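Long-range contact in bifunctional pinoresinol-lariciresinol reductase 1 (Thuja plicata, PDB 1QYD), which reduces pinoresinol to lariciresinol and lariciresinol to secoisolariciresinol with NADPH, in the lignan pathway of this conifer: residues Asp180-Tyr185 and Leu244-Ile249. Sequence-based numbering, arbitrary orientation.
Sequences DKVLIY and LDKIYI
I184 lies along one face of the Y248 phenol ring, the two side chains running alongside: its CB lies over the face, offset toward the rim, 4.2 Å from the ring centroid, a CH-pi contact, and CD1 reaches as far as CZ at 3.9 Å. With CG1 of I184 anti to its carbonyl carbon (chi1 -62°), the longer branch runs out over the ring toward the hydroxyl end. Without the ring, as with an alanine here, I184 is likely to lose its flat cover on this side, opening a gap beside it. V182 shares this side of the strand pair; its CG1 meets CD2 of L244 at 3.7 Å, the two side chains crossing at about a right angle, while CG2 lies beside CG of K246. Helix 229-241 packs here through I233 and W236, and its E237 takes the NZ of K246 in a salt bridge. On the other side, CG2 of I249 touches both CD2 of L183 and, at 3.5 Å, CD2 of Y185. Between the two backbones, which run 31° apart, D245 N gives D180 O a nearly straight bond of 2.8 Å (169°), whereas I247 N to V182 O and I249 N to I184 O are weak. Apolar side chains thus probably carry much of this peripheral pairing, apart from the five-stranded Rossmann-type sheet.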
loop_
_atom_site.group_PDB
_atom_site.type_symbol
_atom_site.label_atom_id
_atom_site.label_comp_id
_atom_site.label_asym_id
_atom_site.label_seq_id
_atom_site.Cartn_x
_atom_site.Cartn_y
_atom_site.Cartn_z
ATOM N N ASP A 180 -34.730 -11.885 10.704
ATOM C CA ASP A 180 -35.472 -11.879 9.434
ATOM C C ASP A 180 -34.661 -12.426 8.264
ATOM O O ASP A 180 -34.911 -13.569 7.900
ATOM C CB ASP A 180 -35.980 -10.461 8.999
ATOM C CG ASP A 180 -37.066 -9.783 9.838
ATOM O OD1 ASP A 180 -38.093 -9.392 9.278
ATOM O OD2 ASP A 180 -36.870 -9.619 11.045
ATOM N N LYS A 181 -33.690 -11.705 7.668
ATOM C CA LYS A 181 -32.934 -12.154 6.496
ATOM C C LYS A 181 -31.539 -12.657 6.778
ATOM O O LYS A 181 -31.005 -12.507 7.877
ATOM C CB LYS A 181 -32.708 -11.060 5.484
ATOM C CG LYS A 181 -33.902 -10.381 4.880
ATOM C CD LYS A 181 -33.494 -8.922 4.693
ATOM C CE LYS A 181 -33.485 -8.196 6.041
ATOM N NZ LYS A 181 -33.114 -6.814 5.818
ATOM N N VAL A 182 -30.982 -13.234 5.705
ATOM C CA VAL A 182 -29.595 -13.642 5.606
ATOM C C VAL A 182 -29.321 -13.743 4.125
ATOM O O VAL A 182 -30.074 -14.381 3.389
ATOM C CB VAL A 182 -29.220 -15.047 6.205
ATOM C CG1 VAL A 182 -28.825 -14.886 7.668
ATOM C CG2 VAL A 182 -30.373 -16.029 6.059
ATOM N N LEU A 183 -28.263 -13.072 3.671
ATOM C CA LEU A 183 -27.834 -13.172 2.287
ATOM C C LEU A 183 -26.922 -14.405 2.211
ATOM O O LEU A 183 -26.048 -14.559 3.074
ATOM C CB LEU A 183 -27.102 -11.875 1.927
ATOM C CG LEU A 183 -26.996 -11.343 0.466
ATOM C CD1 LEU A 183 -27.471 -9.882 0.411
ATOM C CD2 LEU A 183 -25.550 -11.331 -0.014
ATOM N N ILE A 184 -27.173 -15.361 1.281
ATOM C CA ILE A 184 -26.292 -16.523 1.104
ATOM C C ILE A 184 -25.556 -16.426 -0.231
ATOM O O ILE A 184 -26.004 -15.880 -1.233
ATOM C CB ILE A 184 -27.069 -17.897 1.166
ATOM C CG1 ILE A 184 -27.728 -18.122 2.519
ATOM C CG2 ILE A 184 -26.082 -19.045 0.987
ATOM C CD1 ILE A 184 -28.152 -19.581 2.814
ATOM N N TYR A 185 -24.338 -16.940 -0.232
ATOM C CA TYR A 185 -23.497 -16.824 -1.387
ATOM C C TYR A 185 -23.616 -18.097 -2.193
ATOM O O TYR A 185 -23.086 -19.168 -1.900
ATOM C CB TYR A 185 -22.077 -16.532 -0.882
ATOM C CG TYR A 185 -22.100 -15.261 -0.021
ATOM C CD1 TYR A 185 -21.900 -15.353 1.365
ATOM C CD2 TYR A 185 -22.402 -14.024 -0.606
ATOM C CE1 TYR A 185 -22.031 -14.223 2.169
ATOM C CE2 TYR A 185 -22.515 -12.893 0.182
ATOM C CZ TYR A 185 -22.343 -13.005 1.562
ATOM O OH TYR A 185 -22.581 -11.904 2.360
ATOM N N LEU A 244 -34.965 -18.130 9.396
ATOM C CA LEU A 244 -34.731 -16.963 8.587
ATOM C C LEU A 244 -35.156 -17.132 7.126
ATOM O O LEU A 244 -35.405 -18.210 6.584
ATOM C CB LEU A 244 -33.264 -16.653 8.713
ATOM C CG LEU A 244 -32.651 -15.851 9.866
ATOM C CD1 LEU A 244 -33.374 -15.984 11.183
ATOM C CD2 LEU A 244 -31.231 -16.373 9.994
ATOM N N ASP A 245 -35.262 -15.955 6.521
ATOM C CA ASP A 245 -35.694 -15.786 5.161
ATOM C C ASP A 245 -34.527 -15.402 4.266
ATOM O O ASP A 245 -34.056 -14.274 4.094
ATOM C CB ASP A 245 -36.805 -14.735 5.159
ATOM C CG ASP A 245 -38.101 -15.218 5.805
ATOM O OD1 ASP A 245 -38.212 -15.238 7.033
ATOM O OD2 ASP A 245 -39.007 -15.577 5.063
ATOM N N LYS A 246 -34.137 -16.535 3.703
ATOM C CA LYS A 246 -33.043 -16.734 2.774
ATOM C C LYS A 246 -33.207 -16.114 1.399
ATOM O O LYS A 246 -34.298 -16.121 0.833
ATOM C CB LYS A 246 -32.829 -18.235 2.662
ATOM C CG LYS A 246 -32.515 -18.776 4.038
ATOM C CD LYS A 246 -32.297 -20.255 3.981
ATOM C CE LYS A 246 -33.151 -20.914 5.050
ATOM N NZ LYS A 246 -32.902 -20.318 6.347
ATOM N N ILE A 247 -32.106 -15.593 0.837
ATOM C CA ILE A 247 -32.170 -14.856 -0.421
ATOM C C ILE A 247 -31.288 -15.445 -1.536
ATOM O O ILE A 247 -31.791 -15.694 -2.641
ATOM C CB ILE A 247 -31.777 -13.364 -0.164
ATOM C CG1 ILE A 247 -32.204 -12.804 1.210
ATOM C CG2 ILE A 247 -32.474 -12.557 -1.247
ATOM C CD1 ILE A 247 -33.694 -12.505 1.482
ATOM N N TYR A 248 -29.995 -15.721 -1.236
ATOM C CA TYR A 248 -28.947 -16.275 -2.109
ATOM C C TYR A 248 -28.478 -15.330 -3.222
ATOM O O TYR A 248 -29.269 -14.593 -3.815
ATOM C CB TYR A 248 -29.380 -17.610 -2.771
ATOM C CG TYR A 248 -29.781 -18.744 -1.815
ATOM C CD1 TYR A 248 -30.984 -18.642 -1.122
ATOM C CD2 TYR A 248 -28.984 -19.875 -1.593
ATOM C CE1 TYR A 248 -31.396 -19.626 -0.223
ATOM C CE2 TYR A 248 -29.388 -20.877 -0.687
ATOM C CZ TYR A 248 -30.601 -20.735 -0.006
ATOM O OH TYR A 248 -31.061 -21.661 0.908
ATOM N N ILE A 249 -27.164 -15.308 -3.523
ATOM C CA ILE A 249 -26.578 -14.397 -4.506
ATOM C C ILE A 249 -25.433 -15.048 -5.285
ATOM O O ILE A 249 -24.906 -16.028 -4.791
ATOM C CB ILE A 249 -26.153 -13.144 -3.713
ATOM C CG1 ILE A 249 -26.138 -12.004 -4.690
ATOM C CG2 ILE A 249 -24.800 -13.302 -3.032
ATOM C CD1 ILE A 249 -26.069 -10.615 -4.033
#